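Local coordinates for lysine-sensitive aspartokinase 3 (Escherichia coli, PDB 2J0W), which phosphorylates L-aspartate with ATP, the first step of lysine biosynthesis, and is inhibited allosterically by lysine, at residues Leu304-Leu316 against Ser345-Gly357. Sequence-based numbering, arbitrary orientation.
Sequences LRRNQTLLTLHSL and SEVSVALTLDTTG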
loop_
_atom_site.group_PDB
_atom_site.type_symbol
_atom_site.label_atom_id
_atom_site.label_comp_id
_atom_site.label_asym_id
_atom_site.label_seq_id
_atom_site.Cartn_x
_atom_site.Cartn_y
_atom_site.Cartn_z
ATOM N N LEU A 304 -4.060 13.462 -14.250
ATOM C CA LEU A 304 -4.471 14.137 -13.026
ATOM C C LEU A 304 -5.870 13.693 -12.612
ATOM O O LEU A 304 -6.773 13.615 -13.442
ATOM C CB LEU A 304 -4.457 15.645 -13.260
ATOM C CG LEU A 304 -5.019 16.565 -12.179
ATOM C CD1 LEU A 304 -4.066 16.639 -10.984
ATOM C CD2 LEU A 304 -5.216 17.949 -12.792
ATOM N N ARG A 305 -6.038 13.373 -11.332
ATOM C CA ARG A 305 -7.342 12.969 -10.799
ATOM C C ARG A 305 -7.592 13.875 -9.595
ATOM O O ARG A 305 -6.943 13.755 -8.557
ATOM C CB ARG A 305 -7.328 11.499 -10.374
ATOM C CG ARG A 305 -8.694 10.846 -10.447
ATOM C CD ARG A 305 -8.611 9.324 -10.367
ATOM N NE ARG A 305 -8.301 8.840 -9.020
ATOM C CZ ARG A 305 -8.065 7.563 -8.743
ATOM N NH1 ARG A 305 -8.104 6.656 -9.715
ATOM N NH2 ARG A 305 -7.787 7.190 -7.503
ATOM N N ARG A 306 -8.529 14.798 -9.760
ATOM C CA ARG A 306 -8.866 15.780 -8.735
ATOM C C ARG A 306 -9.854 15.358 -7.660
ATOM O O ARG A 306 -10.603 14.398 -7.820
ATOM C CB ARG A 306 -9.414 17.037 -9.400
ATOM C CG ARG A 306 -8.386 17.848 -10.126
ATOM C CD ARG A 306 -8.631 19.302 -9.838
ATOM N NE ARG A 306 -7.432 20.102 -10.033
ATOM C CZ ARG A 306 -6.926 20.904 -9.103
ATOM N NH1 ARG A 306 -7.516 21.003 -7.916
ATOM N NH2 ARG A 306 -5.843 21.621 -9.368
ATOM N N ASN A 307 -9.863 16.138 -6.581
ATOM C CA ASN A 307 -10.756 15.918 -5.452
ATOM C C ASN A 307 -10.640 14.525 -4.869
ATOM O O ASN A 307 -11.639 13.833 -4.645
ATOM C CB ASN A 307 -12.196 16.183 -5.862
ATOM C CG ASN A 307 -12.336 17.471 -6.619
ATOM O OD1 ASN A 307 -11.815 18.503 -6.195
ATOM N ND2 ASN A 307 -13.041 17.425 -7.753
ATOM N N GLN A 308 -9.405 14.117 -4.629
ATOM C CA GLN A 308 -9.165 12.822 -4.049
ATOM C C GLN A 308 -9.268 12.995 -2.536
ATOM O O GLN A 308 -9.111 14.095 -2.007
ATOM C CB GLN A 308 -7.780 12.320 -4.454
ATOM C CG GLN A 308 -7.582 12.266 -5.959
ATOM C CD GLN A 308 -8.509 11.280 -6.656
ATOM O OE1 GLN A 308 -8.366 10.068 -6.520
ATOM N NE2 GLN A 308 -9.465 11.801 -7.410
ATOM N N THR A 309 -9.569 11.905 -1.851
ATOM C CA THR A 309 -9.681 11.926 -0.404
ATOM C C THR A 309 -8.673 10.920 0.157
ATOM O O THR A 309 -8.586 9.795 -0.340
ATOM C CB THR A 309 -11.103 11.523 0.032
ATOM O OG1 THR A 309 -12.062 12.349 -0.644
ATOM C CG2 THR A 309 -11.260 11.682 1.537
ATOM N N LEU A 310 -7.892 11.324 1.160
ATOM C CA LEU A 310 -6.919 10.406 1.764
ATOM C C LEU A 310 -7.425 9.901 3.112
ATOM O O LEU A 310 -7.405 10.626 4.110
ATOM C CB LEU A 310 -5.543 11.063 1.964
ATOM C CG LEU A 310 -4.516 10.085 2.576
ATOM C CD1 LEU A 310 -4.136 9.025 1.545
ATOM C CD2 LEU A 310 -3.275 10.834 3.053
ATOM N N LEU A 311 -7.880 8.652 3.123
ATOM C CA LEU A 311 -8.398 8.017 4.325
ATOM C C LEU A 311 -7.311 7.177 4.982
ATOM O O LEU A 311 -7.105 6.019 4.609
ATOM C CB LEU A 311 -9.573 7.126 3.962
ATOM C CG LEU A 311 -10.244 6.439 5.141
ATOM C CD1 LEU A 311 -10.846 7.479 6.082
ATOM C CD2 LEU A 311 -11.307 5.508 4.605
ATOM N N THR A 312 -6.619 7.769 5.951
ATOM C CA THR A 312 -5.536 7.101 6.672
ATOM C C THR A 312 -6.061 6.347 7.903
ATOM O O THR A 312 -6.746 6.917 8.753
ATOM C CB THR A 312 -4.473 8.131 7.122
ATOM O OG1 THR A 312 -3.921 8.785 5.973
ATOM C CG2 THR A 312 -3.363 7.453 7.893
ATOM N N LEU A 313 -5.742 5.061 7.990
ATOM C CA LEU A 313 -6.186 4.258 9.121
ATOM C C LEU A 313 -5.059 3.750 10.008
ATOM O O LEU A 313 -4.158 3.033 9.568
ATOM C CB LEU A 313 -7.016 3.073 8.642
ATOM C CG LEU A 313 -8.372 3.443 8.050
ATOM C CD1 LEU A 313 -9.141 2.177 7.684
ATOM C CD2 LEU A 313 -9.147 4.277 9.067
ATOM N N HIS A 314 -5.121 4.151 11.269
ATOM C CA HIS A 314 -4.154 3.735 12.271
ATOM C C HIS A 314 -4.975 2.790 13.145
ATOM O O HIS A 314 -6.196 2.907 13.183
ATOM C CB HIS A 314 -3.683 4.953 13.058
ATOM C CG HIS A 314 -3.026 5.999 12.211
ATOM N ND1 HIS A 314 -1.741 5.872 11.736
ATOM C CD2 HIS A 314 -3.486 7.185 11.746
ATOM C CE1 HIS A 314 -1.433 6.936 11.012
ATOM N NE2 HIS A 314 -2.475 7.745 11.003
ATOM N N SER A 315 -4.336 1.860 13.839
ATOM C CA SER A 315 -5.104 0.920 14.644
ATOM C C SER A 315 -5.260 1.282 16.110
ATOM O O SER A 315 -4.342 1.823 16.732
ATOM C CB SER A 315 -4.488 -0.472 14.560
ATOM O OG SER A 315 -3.208 -0.484 15.136
ATOM N N LEU A 316 -6.434 0.987 16.667
ATOM C CA LEU A 316 -6.661 1.245 18.080
ATOM C C LEU A 316 -6.079 0.040 18.813
ATOM O O LEU A 316 -6.494 -0.320 19.918
ATOM C CB LEU A 316 -8.154 1.451 18.381
ATOM C CG LEU A 316 -8.679 2.860 18.037
ATOM C CD1 LEU A 316 -10.135 2.990 18.458
ATOM C CD2 LEU A 316 -7.834 3.927 18.738
ATOM N N SER A 345 2.299 1.291 6.457
ATOM C CA SER A 345 3.485 1.410 7.291
ATOM C C SER A 345 3.111 0.742 8.606
ATOM O O SER A 345 2.574 1.376 9.530
ATOM C CB SER A 345 3.872 2.872 7.515
ATOM O OG SER A 345 5.034 2.953 8.335
ATOM N N GLU A 346 3.394 -0.556 8.669
ATOM C CA GLU A 346 3.071 -1.379 9.827
ATOM C C GLU A 346 1.569 -1.481 9.896
ATOM O O GLU A 346 0.952 -2.042 9.000
ATOM C CB GLU A 346 3.591 -0.766 11.118
ATOM C CG GLU A 346 5.098 -0.740 11.201
ATOM C CD GLU A 346 5.593 -0.309 12.558
ATOM O OE1 GLU A 346 5.422 -1.083 13.528
ATOM O OE2 GLU A 346 6.146 0.809 12.647
ATOM N N VAL A 347 0.977 -0.923 10.942
ATOM C CA VAL A 347 -0.466 -0.993 11.092
ATOM C C VAL A 347 -1.177 0.302 10.711
ATOM O O VAL A 347 -2.318 0.543 11.116
ATOM C CB VAL A 347 -0.845 -1.381 12.538
ATOM C CG1 VAL A 347 -0.687 -2.881 12.728
ATOM C CG2 VAL A 347 0.049 -0.629 13.524
ATOM N N SER A 348 -0.501 1.138 9.933
ATOM C CA SER A 348 -1.085 2.401 9.490
ATOM C C SER A 348 -1.303 2.244 7.996
ATOM O O SER A 348 -0.351 2.020 7.252
ATOM C CB SER A 348 -0.108 3.539 9.759
ATOM O OG SER A 348 0.530 3.343 11.014
ATOM N N VAL A 349 -2.548 2.332 7.552
ATOM C CA VAL A 349 -2.833 2.178 6.130
ATOM C C VAL A 349 -3.531 3.407 5.538
ATOM O O VAL A 349 -4.647 3.740 5.925
ATOM C CB VAL A 349 -3.677 0.916 5.900
ATOM C CG1 VAL A 349 -4.742 0.812 6.978
ATOM C CG2 VAL A 349 -4.301 0.945 4.517
ATOM N N ALA A 350 -2.856 4.082 4.604
ATOM C CA ALA A 350 -3.394 5.288 3.962
ATOM C C ALA A 350 -4.105 4.944 2.665
ATOM O O ALA A 350 -3.490 4.469 1.704
ATOM C CB ALA A 350 -2.273 6.306 3.698
ATOM N N LEU A 351 -5.409 5.200 2.651
ATOM C CA LEU A 351 -6.248 4.909 1.495
ATOM C C LEU A 351 -6.507 6.132 0.603
ATOM O O LEU A 351 -6.900 7.194 1.099
ATOM C CB LEU A 351 -7.574 4.330 1.991
ATOM C CG LEU A 351 -7.475 3.031 2.793
ATOM C CD1 LEU A 351 -8.759 2.801 3.553
ATOM C CD2 LEU A 351 -7.204 1.874 1.855
ATOM N N THR A 352 -6.287 5.971 -0.704
ATOM C CA THR A 352 -6.492 7.046 -1.682
ATOM C C THR A 352 -7.869 6.911 -2.322
ATOM O O THR A 352 -8.076 6.055 -3.178
ATOM C CB THR A 352 -5.421 7.007 -2.806
ATOM O OG1 THR A 352 -4.116 7.211 -2.248
ATOM C CG2 THR A 352 -5.693 8.092 -3.832
ATOM N N LEU A 353 -8.807 7.766 -1.922
ATOM C CA LEU A 353 -10.173 7.689 -2.444
ATOM C C LEU A 353 -10.593 8.687 -3.519
ATOM O O LEU A 353 -10.556 9.908 -3.324
ATOM C CB LEU A 353 -11.166 7.759 -1.286
ATOM C CG LEU A 353 -10.987 6.648 -0.251
ATOM C CD1 LEU A 353 -12.157 6.657 0.738
ATOM C CD2 LEU A 353 -10.893 5.308 -0.975
ATOM N N ASP A 354 -11.022 8.140 -4.650
ATOM C CA ASP A 354 -11.465 8.928 -5.795
ATOM C C ASP A 354 -12.948 9.274 -5.666
ATOM O O ASP A 354 -13.680 8.622 -4.923
ATOM C CB ASP A 354 -11.210 8.129 -7.079
ATOM C CG ASP A 354 -11.645 8.864 -8.322
ATOM O OD1 ASP A 354 -11.509 10.112 -8.360
ATOM O OD2 ASP A 354 -12.109 8.191 -9.272
ATOM N N THR A 355 -13.395 10.312 -6.364
ATOM C CA THR A 355 -14.806 10.671 -6.300
ATOM C C THR A 355 -15.586 9.516 -6.905
ATOM O O THR A 355 -15.021 8.666 -7.599
ATOM C CB THR A 355 -15.114 11.943 -7.090
ATOM O OG1 THR A 355 -14.679 11.781 -8.451
ATOM C CG2 THR A 355 -14.428 13.155 -6.432
ATOM N N THR A 356 -16.886 9.492 -6.650
ATOM C CA THR A 356 -17.746 8.420 -7.132
ATOM C C THR A 356 -17.863 8.271 -8.648
ATOM O O THR A 356 -17.862 7.149 -9.172
ATOM C CB THR A 356 -19.166 8.593 -6.559
ATOM O OG1 THR A 356 -19.730 9.819 -7.055
ATOM C CG2 THR A 356 -19.111 8.645 -5.031
ATOM N N GLY A 357 -17.960 9.394 -9.352
ATOM C CA GLY A 357 -18.152 9.312 -10.786
ATOM C C GLY A 357 -19.602 8.891 -11.028
ATOM O O GLY A 357 -20.002 8.549 -12.141
#
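Thr309, Leu311 and Leu313 pair with Leu353, Leu351 and Val349 as the hydrogen-bonded pairs of an antiparallel strand couple, each pair closing two backbone N-H...O bonds, with the strand axes 4.3 Å apart at their closest. All these side chains fall on one face of the sheet, where Leu311, Leu313, Val349, Leu351 and Leu353 form an apolar row: Leu311 lies side by side with Leu351, CD2 to CD1 3.9 Å, and the same CD2 comes within 4.1 Å of Leu353 CD1. Farther along, Leu313 sets its CB against Val349 CG1 at 3.6 Å. The other face carries Leu310, whose CD1 meets Ala350 CB at 3.9 Å.

The couple is a worked example of sorting, with apolar packing along the strands and a charged cluster where 304-316 turns its corner at Asn307. Gln308, bent at chi2 so that its amide folds back toward Arg305 and Asp354, uses both ends: NE2 donates to Arg306 O and, at 2.8 Å, to Asp354 OD1, on the anti side of OD1 and 28° out of the carboxylate plane, while OE1 accepts from Arg305 NE (2.8 Å) and NH2. Asp354 lies over one guanidinium face, the planes 19° apart. Arg305 NE and Asp354 OD1, 3.5 Å apart, make a charge-only salt bridge, since OD1 sits well out of the guanidinium plane. A leucine at Gln308 would probably cost Arg305 NE and NH2 their shared acceptor and Asp354 OD1 its N-H from NE2, weakening the carboxylate's hold on the corner.

Arg305 also salt-bridges Asp340, which, like Ser345 and Glu346, belongs to the lysine site shared between homodimer partners, possibly linking corner and pocket; Ser345 OG hydrogen-bonds Asn426 of the second subunit. In this ACT-domain sheet, strand 348-353 runs between strands 299-313 and 341-345, the latter joined to it by the type II' turn Ser345-Ser348. Val382 of strand 380-384 touches Thr309 and Leu311, and helix 321-328 packs on Leu313 and Val347.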